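Local structure of UDP-glucose:anthocyanidin 3-O-glucosyltransferase (Clitoria ternatea, 4REM) at residues D114-S119 against R194-L199; G356-C361 against K410-A415; S16-L21 against A47-K52; T273-P278 against P363-Q368. The protein is a plant glycosyltransferase of the GT-B fold, with two Rossmann-like domains facing each other across a cleft. All coordinates share one frame; numbering follows the deposited sequence.

Interaction 1 (D114-S119 against R194-L199); sequences DAFVTS and RTLNSL. With DLM (3,5,7-trihydroxy-2-(3,4,5-trihydroxyphenyl)chromenium), chain B.
F116 and L196 meet over a ring face. L196 CD1 sits 3.7 Å from the centroid of the F116 ring and 16° off its normal, a CH-pi contact. The other branch, L196 CD2, reaches atom C6 of DLM at 3.5 Å. L196 thus bridges the ring and the ligand. The ring also meets DLM itself, edge-on, with F116 CE2 3.7 Å from DLM C9. L199 works beside this pair: its CD1 lies near the ring plane at the edge, and its CD2 packs on A115 CB at 4.2 Å. Farther along, T195 CG2 touches T118 OG1 at 3.5 Å. The T195 methyl lies anti to the backbone N, and OG1 turns back to bond L191 O within its own helix. A water bonds T118 OG1 at 2.8 Å; its link to S198 OG is doubtful. Behind the first shell, D114 OD2 accepts from F116 N at 2.9 Å through its anti lone pair. This Asx turn lies within the type I turn D114-V117 and helps place F116. The turn starts at the last residue of strand 110-114 and leads to helix 119-127. Against it comes the end of helix 191-196, and W135 of strand 131-135 touches both A115 and L199.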
# COMPACT_ATOMS: atom_id res chain seq x y z
N ASP A 114 -6.83 -3.40 -10.63
CA ASP A 114 -5.99 -3.84 -9.52
C ASP A 114 -5.67 -5.31 -9.77
O ASP A 114 -6.55 -6.07 -10.17
CB ASP A 114 -6.73 -3.67 -8.20
CG ASP A 114 -5.86 -3.96 -6.99
OD1 ASP A 114 -5.52 -3.00 -6.27
OD2 ASP A 114 -5.52 -5.14 -6.77
N ALA A 115 -4.42 -5.70 -9.54
CA ALA A 115 -3.97 -7.05 -9.86
C ALA A 115 -4.78 -8.13 -9.14
O ALA A 115 -4.82 -9.28 -9.59
CB ALA A 115 -2.49 -7.20 -9.56
N PHE A 116 -5.42 -7.77 -8.04
CA PHE A 116 -6.20 -8.72 -7.25
C PHE A 116 -7.51 -9.09 -7.92
O PHE A 116 -8.04 -10.18 -7.71
CB PHE A 116 -6.46 -8.17 -5.84
CG PHE A 116 -5.24 -8.12 -4.95
CD1 PHE A 116 -4.02 -8.62 -5.38
CD2 PHE A 116 -5.33 -7.57 -3.68
CE1 PHE A 116 -2.91 -8.57 -4.56
CE2 PHE A 116 -4.22 -7.52 -2.86
CZ PHE A 116 -3.00 -8.02 -3.30
N VAL A 117 -8.05 -8.19 -8.74
CA VAL A 117 -9.27 -8.46 -9.48
C VAL A 117 -8.94 -9.28 -10.73
O VAL A 117 -9.02 -8.79 -11.85
CB VAL A 117 -9.99 -7.15 -9.87
CG1 VAL A 117 -11.40 -7.43 -10.36
CG2 VAL A 117 -10.04 -6.21 -8.68
N THR A 118 -8.57 -10.54 -10.50
CA THR A 118 -8.12 -11.42 -11.58
C THR A 118 -9.22 -11.76 -12.58
O THR A 118 -8.93 -12.17 -13.71
CB THR A 118 -7.49 -12.71 -11.03
OG1 THR A 118 -8.40 -13.34 -10.12
CG2 THR A 118 -6.20 -12.41 -10.31
N SER A 119 -10.47 -11.59 -12.17
CA SER A 119 -11.60 -11.87 -13.05
C SER A 119 -11.67 -10.86 -14.20
O SER A 119 -12.22 -11.17 -15.26
CB SER A 119 -12.92 -11.86 -12.27
OG SER A 119 -12.97 -12.92 -11.34
N ARG A 194 -6.18 -17.84 -2.81
CA ARG A 194 -6.12 -18.57 -4.08
C ARG A 194 -5.98 -17.61 -5.25
O ARG A 194 -5.36 -17.93 -6.26
CB ARG A 194 -7.37 -19.44 -4.26
CG ARG A 194 -7.46 -20.62 -3.30
CD ARG A 194 -8.69 -21.47 -3.58
NE ARG A 194 -8.75 -22.64 -2.71
CZ ARG A 194 -9.52 -22.74 -1.63
NH1 ARG A 194 -10.31 -21.74 -1.28
NH2 ARG A 194 -9.50 -23.85 -0.90
N THR A 195 -6.55 -16.42 -5.10
CA THR A 195 -6.46 -15.38 -6.12
C THR A 195 -5.04 -14.81 -6.17
O THR A 195 -4.48 -14.62 -7.25
CB THR A 195 -7.46 -14.24 -5.85
OG1 THR A 195 -8.80 -14.74 -5.95
CG2 THR A 195 -7.28 -13.12 -6.86
N LEU A 196 -4.46 -14.55 -5.00
CA LEU A 196 -3.10 -14.03 -4.91
C LEU A 196 -2.09 -15.05 -5.42
O LEU A 196 -1.09 -14.69 -6.05
CB LEU A 196 -2.78 -13.63 -3.47
CG LEU A 196 -2.96 -12.16 -3.10
CD1 LEU A 196 -4.35 -11.66 -3.47
CD2 LEU A 196 -2.72 -11.95 -1.61
N ASN A 197 -2.35 -16.33 -5.16
CA ASN A 197 -1.46 -17.39 -5.62
C ASN A 197 -1.63 -17.71 -7.11
O ASN A 197 -1.00 -18.62 -7.63
CB ASN A 197 -1.66 -18.65 -4.77
CG ASN A 197 -1.28 -18.44 -3.32
OD1 ASN A 197 -0.46 -17.58 -3.00
ND2 ASN A 197 -1.87 -19.24 -2.43
N SER A 198 -2.49 -16.95 -7.78
CA SER A 198 -2.69 -17.10 -9.22
C SER A 198 -1.95 -16.01 -9.99
O SER A 198 -1.91 -16.02 -11.22
CB SER A 198 -4.18 -17.06 -9.56
OG SER A 198 -4.76 -15.83 -9.17
N LEU A 199 -1.36 -15.07 -9.25
CA LEU A 199 -0.69 -13.91 -9.84
C LEU A 199 0.44 -14.26 -10.80
O LEU A 199 0.64 -13.59 -11.81
CB LEU A 199 -0.18 -12.98 -8.74
CG LEU A 199 -1.24 -12.20 -7.95
CD1 LEU A 199 -0.60 -11.39 -6.85
CD2 LEU A 199 -2.06 -11.31 -8.87
O12 DLM B . -3.64 -8.56 1.91
C11 DLM B . -4.15 -7.31 1.69
C14 DLM B . -5.43 -6.97 2.38
C15 DLM B . -6.16 -5.82 2.10
C1 DLM B . -0.04 -9.82 0.10
C2 DLM B . -0.47 -8.53 -0.19
O21 DLM B . -8.05 -4.39 2.47
O22 DLM B . -7.47 -8.60 4.97
C3 DLM B . -1.73 -8.04 0.43
C18 DLM B . -7.06 -7.69 4.04
C19 DLM B . -5.88 -7.89 3.33
C17 DLM B . -7.86 -6.48 3.77
O24 DLM B . -9.03 -6.24 4.45
C16 DLM B . -7.35 -5.53 2.76
C10 DLM B . -3.41 -6.36 0.78
O27 DLM B . -3.86 -5.10 0.53
C9 DLM B . -2.22 -6.77 0.19
C4 DLM B . -2.47 -8.96 1.32
C5 DLM B . -1.96 -10.24 1.54
C6 DLM B . -0.77 -10.66 0.95
O29 DLM B . -0.31 -11.91 1.20
O30 DLM B . 0.26 -7.73 -1.02
O HOH W 1 -7.29 -15.88 -10.33

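Interaction 2 (G356-C361 against K410-A415); sequences GVPMIC and KIRDNA
The puckered pyrrolidine ring of P358 meets the helix side of the contact through its CB-CG edge. CB touches I411 CG2 at 4.0 Å, and CG touches A415 CB at the same distance of 4.0 Å. The edge of the ring thus spans two side chains one helical turn apart. I411 CG2 lies anti to the backbone N, and this turns the methyl branch to the proline. The flat guanidinium of R412 leads away from the contact. Its NH1 bonds I402 O and its NH2 bonds Q405 O, so the arginine ties the helix to the end of helix 392-403 and the loop after it. R412 meets the proline with its CA and the start of its side chain, P358 CG lying 4.3 Å from R412 CA. Next to the ring the two backbones close in. G356 CA is 3.3 Å from A415 O, with an angle of 134° at the hydrogen, a CA-H...O contact. G356 has positive phi (65°) and ends helix 346-353 in a Schellman motif. The packing is otherwise apolar and buried. It lies far from DLM and is plain domain structure. I402 of helix 392-403 also touches P358. Beyond the proline the chain enters strand 359-361, which runs between strands 337-342 and 382-384 of the parallel sheet, while helix 409-425 packs beside the lead-in to that strand.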
# COMPACT_ATOMS: atom_id res chain seq x y z
N GLY A 356 12.05 11.03 4.14
CA GLY A 356 13.28 10.80 4.88
C GLY A 356 13.07 10.48 6.35
O GLY A 356 13.84 10.94 7.20
N VAL A 357 12.05 9.70 6.65
CA VAL A 357 11.75 9.33 8.03
C VAL A 357 12.06 7.85 8.27
O VAL A 357 11.48 6.98 7.62
CB VAL A 357 10.28 9.60 8.38
CG1 VAL A 357 10.01 9.24 9.83
CG2 VAL A 357 9.95 11.06 8.13
N PRO A 358 12.98 7.57 9.20
CA PRO A 358 13.37 6.20 9.54
C PRO A 358 12.22 5.46 10.20
O PRO A 358 11.33 6.10 10.77
CB PRO A 358 14.51 6.38 10.54
CG PRO A 358 14.94 7.81 10.39
CD PRO A 358 13.72 8.56 10.00
N MET A 359 12.23 4.13 10.15
CA MET A 359 11.08 3.36 10.62
C MET A 359 11.40 2.28 11.65
O MET A 359 12.38 1.55 11.52
CB MET A 359 10.33 2.74 9.44
CG MET A 359 9.52 3.73 8.63
SD MET A 359 8.91 3.05 7.08
CE MET A 359 10.40 3.12 6.09
N ILE A 360 10.55 2.18 12.66
CA ILE A 360 10.52 1.02 13.54
C ILE A 360 9.38 0.14 13.03
O ILE A 360 8.24 0.58 12.93
CB ILE A 360 10.28 1.40 15.01
CG1 ILE A 360 11.49 2.16 15.54
CG2 ILE A 360 10.04 0.16 15.85
CD1 ILE A 360 11.28 2.77 16.91
N CYS A 361 9.71 -1.11 12.70
CA CYS A 361 8.78 -1.95 11.95
C CYS A 361 8.20 -3.11 12.75
O CYS A 361 8.92 -3.90 13.35
CB CYS A 361 9.48 -2.48 10.70
SG CYS A 361 10.08 -1.18 9.59
N LYS A 410 23.80 5.73 10.95
CA LYS A 410 23.84 5.14 9.61
C LYS A 410 22.44 5.03 9.02
O LYS A 410 22.24 5.21 7.82
CB LYS A 410 24.52 3.77 9.67
CG LYS A 410 24.82 3.14 8.32
CD LYS A 410 23.86 1.99 8.01
CE LYS A 410 23.90 0.92 9.10
NZ LYS A 410 22.75 -0.03 9.01
N ILE A 411 21.46 4.76 9.89
CA ILE A 411 20.07 4.63 9.48
C ILE A 411 19.44 5.99 9.17
O ILE A 411 18.73 6.14 8.17
CB ILE A 411 19.25 3.87 10.54
CG1 ILE A 411 19.56 2.37 10.47
CG2 ILE A 411 17.75 4.10 10.36
CD1 ILE A 411 18.92 1.54 11.56
N ARG A 412 19.70 6.98 10.02
CA ARG A 412 19.21 8.33 9.79
C ARG A 412 19.82 8.92 8.52
O ARG A 412 19.16 9.65 7.78
CB ARG A 412 19.49 9.23 10.99
CG ARG A 412 18.77 8.81 12.26
CD ARG A 412 18.96 9.82 13.38
NE ARG A 412 20.33 9.85 13.89
CZ ARG A 412 20.79 9.08 14.86
NH1 ARG A 412 19.99 8.19 15.44
NH2 ARG A 412 22.05 9.18 15.26
N ASP A 413 21.09 8.61 8.28
CA ASP A 413 21.77 9.06 7.07
C ASP A 413 21.18 8.40 5.83
O ASP A 413 20.99 9.06 4.81
CB ASP A 413 23.28 8.77 7.15
CG ASP A 413 24.01 9.72 8.08
OD1 ASP A 413 23.48 10.81 8.37
OD2 ASP A 413 25.13 9.38 8.51
N ASN A 414 20.90 7.10 5.91
CA ASN A 414 20.32 6.37 4.79
C ASN A 414 18.91 6.85 4.45
O ASN A 414 18.50 6.81 3.29
CB ASN A 414 20.33 4.86 5.06
CG ASN A 414 21.72 4.27 5.03
OD1 ASN A 414 22.63 4.84 4.44
ND2 ASN A 414 21.88 3.11 5.66
N ALA A 415 18.18 7.30 5.46
CA ALA A 415 16.84 7.84 5.25
C ALA A 415 16.88 9.13 4.44
O ALA A 415 16.02 9.38 3.60
CB ALA A 415 16.13 8.05 6.57

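Interaction 3 (S16-L21 against A47-K52). With DLM (3,5,7-trihydroxy-2-(3,4,5-trihydroxyphenyl)chromenium), chain B.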
# COMPACT_ATOMS: atom_id res chain seq x y z
N SER A 16 -7.18 0.95 1.39
CA SER A 16 -5.92 1.49 0.88
C SER A 16 -5.65 1.20 -0.59
O SER A 16 -4.69 1.71 -1.16
CB SER A 16 -4.75 1.00 1.74
OG SER A 16 -4.66 -0.42 1.72
N HIS A 17 -6.48 0.36 -1.21
CA HIS A 17 -6.32 0.05 -2.63
C HIS A 17 -7.01 1.10 -3.51
O HIS A 17 -6.70 1.23 -4.69
CB HIS A 17 -6.90 -1.33 -2.94
CG HIS A 17 -6.02 -2.47 -2.53
ND1 HIS A 17 -5.25 -3.18 -3.43
CD2 HIS A 17 -5.80 -3.03 -1.32
CE1 HIS A 17 -4.59 -4.12 -2.78
NE2 HIS A 17 -4.90 -4.06 -1.50
N LEU A 18 -7.94 1.84 -2.92
CA LEU A 18 -8.77 2.78 -3.67
C LEU A 18 -8.10 4.12 -4.04
O LEU A 18 -8.13 4.51 -5.21
CB LEU A 18 -10.12 2.98 -2.96
CG LEU A 18 -11.06 1.77 -2.96
CD1 LEU A 18 -12.01 1.81 -1.77
CD2 LEU A 18 -11.83 1.71 -4.26
N PRO A 19 -7.50 4.83 -3.07
CA PRO A 19 -6.84 6.09 -3.45
C PRO A 19 -5.71 5.99 -4.50
O PRO A 19 -5.66 6.86 -5.37
CB PRO A 19 -6.31 6.63 -2.12
CG PRO A 19 -7.21 6.03 -1.09
CD PRO A 19 -7.51 4.66 -1.60
N PRO A 20 -4.81 4.98 -4.41
CA PRO A 20 -3.70 5.00 -5.38
C PRO A 20 -4.16 4.78 -6.82
O PRO A 20 -3.50 5.26 -7.74
CB PRO A 20 -2.82 3.83 -4.93
CG PRO A 20 -3.21 3.56 -3.52
CD PRO A 20 -4.66 3.86 -3.46
N LEU A 21 -5.26 4.06 -7.02
CA LEU A 21 -5.77 3.83 -8.36
C LEU A 21 -6.53 5.04 -8.89
O LEU A 21 -6.48 5.34 -10.08
CB LEU A 21 -6.64 2.57 -8.41
CG LEU A 21 -7.09 2.14 -9.80
CD1 LEU A 21 -5.90 2.12 -10.74
CD2 LEU A 21 -7.74 0.78 -9.76
N ALA A 47 -18.57 5.37 -2.32
CA ALA A 47 -18.86 6.32 -1.25
C ALA A 47 -17.56 6.77 -0.58
O ALA A 47 -17.40 7.93 -0.21
CB ALA A 47 -19.81 5.72 -0.23
N PHE A 48 -16.63 5.84 -0.43
CA PHE A 48 -15.34 6.11 0.20
C PHE A 48 -14.52 7.13 -0.60
O PHE A 48 -13.90 8.02 -0.02
CB PHE A 48 -14.55 4.82 0.36
CG PHE A 48 -13.21 5.00 1.01
CD1 PHE A 48 -13.11 5.13 2.38
CD2 PHE A 48 -12.05 5.04 0.25
CE1 PHE A 48 -11.87 5.30 2.99
CE2 PHE A 48 -10.82 5.21 0.84
CZ PHE A 48 -10.73 5.33 2.22
N LEU A 49 -14.53 7.00 -1.92
CA LEU A 49 -13.69 7.85 -2.77
C LEU A 49 -14.37 9.14 -3.23
O LEU A 49 -13.74 10.20 -3.24
CB LEU A 49 -13.20 7.07 -4.00
CG LEU A 49 -11.98 6.16 -3.83
CD1 LEU A 49 -11.48 5.65 -5.17
CD2 LEU A 49 -10.87 6.89 -3.08
N PHE A 50 -15.64 9.06 -3.60
CA PHE A 50 -16.28 10.15 -4.35
C PHE A 50 -17.39 10.92 -3.62
O PHE A 50 -18.10 11.70 -4.26
CB PHE A 50 -16.85 9.61 -5.66
CG PHE A 50 -15.88 8.79 -6.46
CD1 PHE A 50 -14.88 9.40 -7.20
CD2 PHE A 50 -15.98 7.40 -6.49
CE1 PHE A 50 -13.99 8.64 -7.95
CE2 PHE A 50 -15.09 6.64 -7.23
CZ PHE A 50 -14.09 7.27 -7.96
N THR A 51 -17.54 10.73 -2.32
CA THR A 51 -18.66 11.34 -1.58
C THR A 51 -18.67 12.87 -1.68
O THR A 51 -19.59 13.46 -2.25
CB THR A 51 -18.72 10.89 -0.11
OG1 THR A 51 -19.18 9.53 -0.05
CG2 THR A 51 -19.67 11.76 0.69
N LYS A 52 -17.65 13.52 -1.12
CA LYS A 52 -17.51 14.96 -1.28
C LYS A 52 -16.17 15.28 -1.92
O LYS A 52 -15.22 15.67 -1.25
CB LYS A 52 -17.71 15.69 0.05
CG LYS A 52 -19.18 15.91 0.41
CD LYS A 52 -19.38 16.00 1.91
CE LYS A 52 -19.65 17.43 2.37
NZ LYS A 52 -21.03 17.87 2.06
O12 DLM B . -3.64 -8.56 1.91
C11 DLM B . -4.15 -7.31 1.69
C14 DLM B . -5.43 -6.97 2.38
C15 DLM B . -6.16 -5.82 2.10
C1 DLM B . -0.04 -9.82 0.10
C2 DLM B . -0.47 -8.53 -0.19
O21 DLM B . -8.05 -4.39 2.47
O22 DLM B . -7.47 -8.60 4.97
C3 DLM B . -1.73 -8.04 0.43
C18 DLM B . -7.06 -7.69 4.04
C19 DLM B . -5.88 -7.89 3.33
C17 DLM B . -7.86 -6.48 3.77
O24 DLM B . -9.03 -6.24 4.45
C16 DLM B . -7.35 -5.53 2.76
C10 DLM B . -3.41 -6.36 0.78
O27 DLM B . -3.86 -5.10 0.53
C9 DLM B . -2.22 -6.77 0.19
C4 DLM B . -2.47 -8.96 1.32
C5 DLM B . -1.96 -10.24 1.54
C6 DLM B . -0.77 -10.66 0.95
O29 DLM B . -0.31 -11.91 1.20
O30 DLM B . 0.26 -7.73 -1.02
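L18 and P19 pack on F48 and L49 in an apolar helix-to-helix contact. It joins helix 18-31 near its start to helix 43-50, in the N-terminal domain. Four side chains carry it. L18 CB meets L49 CD1 at 3.7 Å, and the same L49 methyl lies 3.5 Å from L18 O. The other branch, L49 CD2, turns to the proline and comes 4.3 Å from P19 CG. One leucine thus straddles two consecutive residues of the facing segment. L18 in turn sends CD1 to the ring of F48, 3.8 Å from its CD2. P19 CD approaches the same ring at its edge, 4.1 Å from F48 CE2. The side chains of P19 and F48 cross at about a right angle. F48 CG is anti to the backbone N (chi1 180°), which carries the ring out to L18 and P19. L49 is buried and also touches L22, a further residue of helix 18-31, whereas F48 stays exposed. Just before the packing residues, H17 points elsewhere. Its NE2 is hydrogen-bonded to DLM O27 at 2.5 Å, with the ligand oxygen near the ring plane, and either partner could be the donor. At its other nitrogen, H17 ND1 bonds D114 OD1, which holds the ring in its rotation. Helix 18-31 is the connection of a beta-alpha-beta crossover between the adjacent parallel strands 6-10 and 36-42. A loop and helix start at the C-terminal end of the first strand, reaching a ligand in the cleft, is a feature of the Rossmann-like domains of GT-B glycosyltransferases.

Interaction 4 (T273-P278 against P363-Q368); sequences TVVSPP and PFFGDQ. With DLM (3,5,7-trihydroxy-2-(3,4,5-trihydroxyphenyl)chromenium), chain B.
The backbones come nearest at V275 and F364, and just beyond F364 the residues F365-Q368 form a type II' turn with G366 at positive phi. V275 CG1 sits over one face of the F364 ring, 3.5 Å from the centroid and 15° off the normal, a CH-pi contact. P277 CB touches the same ring at its CZ, and P278 CD lies at the edge. V275 CG2 goes the other way and meets the edge of the F365 ring, 3.7 Å from F365 CE2. The two branches of V275 thus serve two aromatic rings. V274 CG1 adds a contact with F365 CZ at 3.8 Å. With chi1 at 66°, the F365 ring is turned to lie between the two valines and the ligand, and its CE1 reaches DLM C19 at 3.6 Å. Q368 ties the turn to the residue before it. Its OE1 accepts from F364 N at 2.7 Å, close to straight on the carbonyl, and from F365 N at 3.0 Å, from above the carbonyl plane. D367 OD2 takes a weak bond from DLM O30, 2.9 Å away, and a further bond from V138 N. The two loops follow strands 266-270 and 359-361, which flank strand 337-342 in the C-terminal sheet. They lead into helices 279-292 and 368-378.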
# COMPACT_ATOMS: atom_id res chain seq x y z
N THR A 273 -5.43 0.73 9.67
CA THR A 273 -6.86 0.66 9.95
C THR A 273 -7.44 -0.75 9.81
O THR A 273 -8.53 -1.04 10.31
CB THR A 273 -7.65 1.62 9.05
OG1 THR A 273 -7.39 1.29 7.67
CG2 THR A 273 -7.23 3.05 9.31
N VAL A 274 -6.70 -1.61 9.12
CA VAL A 274 -7.09 -3.01 8.95
C VAL A 274 -6.57 -3.83 10.13
O VAL A 274 -7.20 -4.80 10.56
CB VAL A 274 -6.51 -3.59 7.64
CG1 VAL A 274 -6.89 -5.06 7.47
CG2 VAL A 274 -6.98 -2.79 6.44
N VAL A 275 -5.43 -3.41 10.65
CA VAL A 275 -4.71 -4.15 11.68
C VAL A 275 -5.38 -4.11 13.06
O VAL A 275 -5.63 -3.03 13.61
CB VAL A 275 -3.26 -3.65 11.81
CG1 VAL A 275 -2.58 -4.26 13.03
CG2 VAL A 275 -2.48 -3.97 10.53
N SER A 276 -5.66 -5.29 13.61
CA SER A 276 -6.14 -5.41 14.98
C SER A 276 -5.04 -6.01 15.85
O SER A 276 -4.90 -7.23 15.95
CB SER A 276 -7.39 -6.30 15.03
OG SER A 276 -7.94 -6.33 16.34
N PRO A 277 -4.23 -5.14 16.49
CA PRO A 277 -3.10 -5.60 17.30
C PRO A 277 -3.56 -6.14 18.65
O PRO A 277 -4.55 -5.66 19.20
CB PRO A 277 -2.29 -4.32 17.50
CG PRO A 277 -3.31 -3.23 17.49
CD PRO A 277 -4.38 -3.67 16.53
N PRO A 278 -2.85 -7.15 19.18
CA PRO A 278 -3.18 -7.70 20.50
C PRO A 278 -3.09 -6.62 21.57
O PRO A 278 -2.15 -5.82 21.54
CB PRO A 278 -2.09 -8.74 20.72
CG PRO A 278 -1.66 -9.15 19.36
CD PRO A 278 -1.77 -7.90 18.52
N PRO A 363 5.48 -5.64 11.37
CA PRO A 363 4.56 -6.16 10.35
C PRO A 363 3.58 -7.16 10.95
O PRO A 363 3.96 -7.94 11.82
CB PRO A 363 5.49 -6.86 9.37
CG PRO A 363 6.65 -7.29 10.20
CD PRO A 363 6.83 -6.21 11.23
N PHE A 364 2.33 -7.14 10.50
CA PHE A 364 1.32 -8.04 11.03
C PHE A 364 0.93 -9.16 10.06
O PHE A 364 0.81 -10.32 10.47
CB PHE A 364 0.09 -7.26 11.49
CG PHE A 364 0.30 -6.49 12.76
CD1 PHE A 364 0.06 -7.08 14.00
CD2 PHE A 364 0.74 -5.18 12.72
CE1 PHE A 364 0.25 -6.37 15.17
CE2 PHE A 364 0.94 -4.46 13.89
CZ PHE A 364 0.69 -5.06 15.12
N PHE A 365 0.72 -8.81 8.80
CA PHE A 365 0.27 -9.79 7.81
C PHE A 365 0.66 -9.40 6.39
O PHE A 365 1.31 -8.37 6.17
CB PHE A 365 -1.25 -9.98 7.89
CG PHE A 365 -2.03 -8.76 7.49
CD1 PHE A 365 -2.54 -8.64 6.21
CD2 PHE A 365 -2.24 -7.72 8.39
CE1 PHE A 365 -3.26 -7.52 5.83
CE2 PHE A 365 -2.95 -6.60 8.02
CZ PHE A 365 -3.47 -6.50 6.74
N GLY A 366 0.24 -10.22 5.43
CA GLY A 366 0.45 -9.94 4.03
C GLY A 366 1.90 -9.74 3.62
O GLY A 366 2.76 -10.56 3.94
N ASP A 367 2.16 -8.63 2.93
CA ASP A 367 3.50 -8.33 2.45
C ASP A 367 4.18 -7.27 3.31
O ASP A 367 5.11 -6.60 2.86
CB ASP A 367 3.44 -7.88 0.99
CG ASP A 367 2.56 -6.67 0.78
OD1 ASP A 367 1.81 -6.30 1.70
OD2 ASP A 367 2.61 -6.09 -0.32
N GLN A 368 3.71 -7.12 4.55
CA GLN A 368 4.31 -6.18 5.48
C GLN A 368 5.65 -6.70 5.98
O GLN A 368 6.54 -5.93 6.35
CB GLN A 368 3.37 -5.92 6.66
CG GLN A 368 2.07 -5.21 6.28
CD GLN A 368 1.02 -5.28 7.36
OE1 GLN A 368 1.23 -5.90 8.41
NE2 GLN A 368 -0.12 -4.65 7.12
O12 DLM B . -3.64 -8.56 1.91
C11 DLM B . -4.15 -7.31 1.69
C14 DLM B . -5.43 -6.97 2.38
C15 DLM B . -6.16 -5.82 2.10
C1 DLM B . -0.04 -9.82 0.10
C2 DLM B . -0.47 -8.53 -0.19
O21 DLM B . -8.05 -4.39 2.47
O22 DLM B . -7.47 -8.60 4.97
C3 DLM B . -1.73 -8.04 0.43
C18 DLM B . -7.06 -7.69 4.04
C19 DLM B . -5.88 -7.89 3.33
C17 DLM B . -7.86 -6.48 3.77
O24 DLM B . -9.03 -6.24 4.45
C16 DLM B . -7.35 -5.53 2.76
C10 DLM B . -3.41 -6.36 0.78
O27 DLM B . -3.86 -5.10 0.53
C9 DLM B . -2.22 -6.77 0.19
C4 DLM B . -2.47 -8.96 1.32
C5 DLM B . -1.96 -10.24 1.54
C6 DLM B . -0.77 -10.66 0.95
O29 DLM B . -0.31 -11.91 1.20
O30 DLM B . 0.26 -7.73 -1.02

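Interaction 3 comes first along the chain, then interaction 1, and both lie in the N-terminal domain, around its parallel sheet. They touch through H17, which meets D114 and F116. Interactions 2 and 4 follow in the C-terminal domain, where their segments alternate and 356-361 nearly runs into 363-368. Interactions 1, 3 and 4 all touch DLM, although their centres lie about 20 to 21 Å apart. The ligand thus sits in the cleft between the two domains, with loops of both around it. Interaction 2 stands apart, with its centre about 33 Å from that of interaction 1, and packs helix 409-425 on the lead-in to a strand whose far end feeds interaction 4.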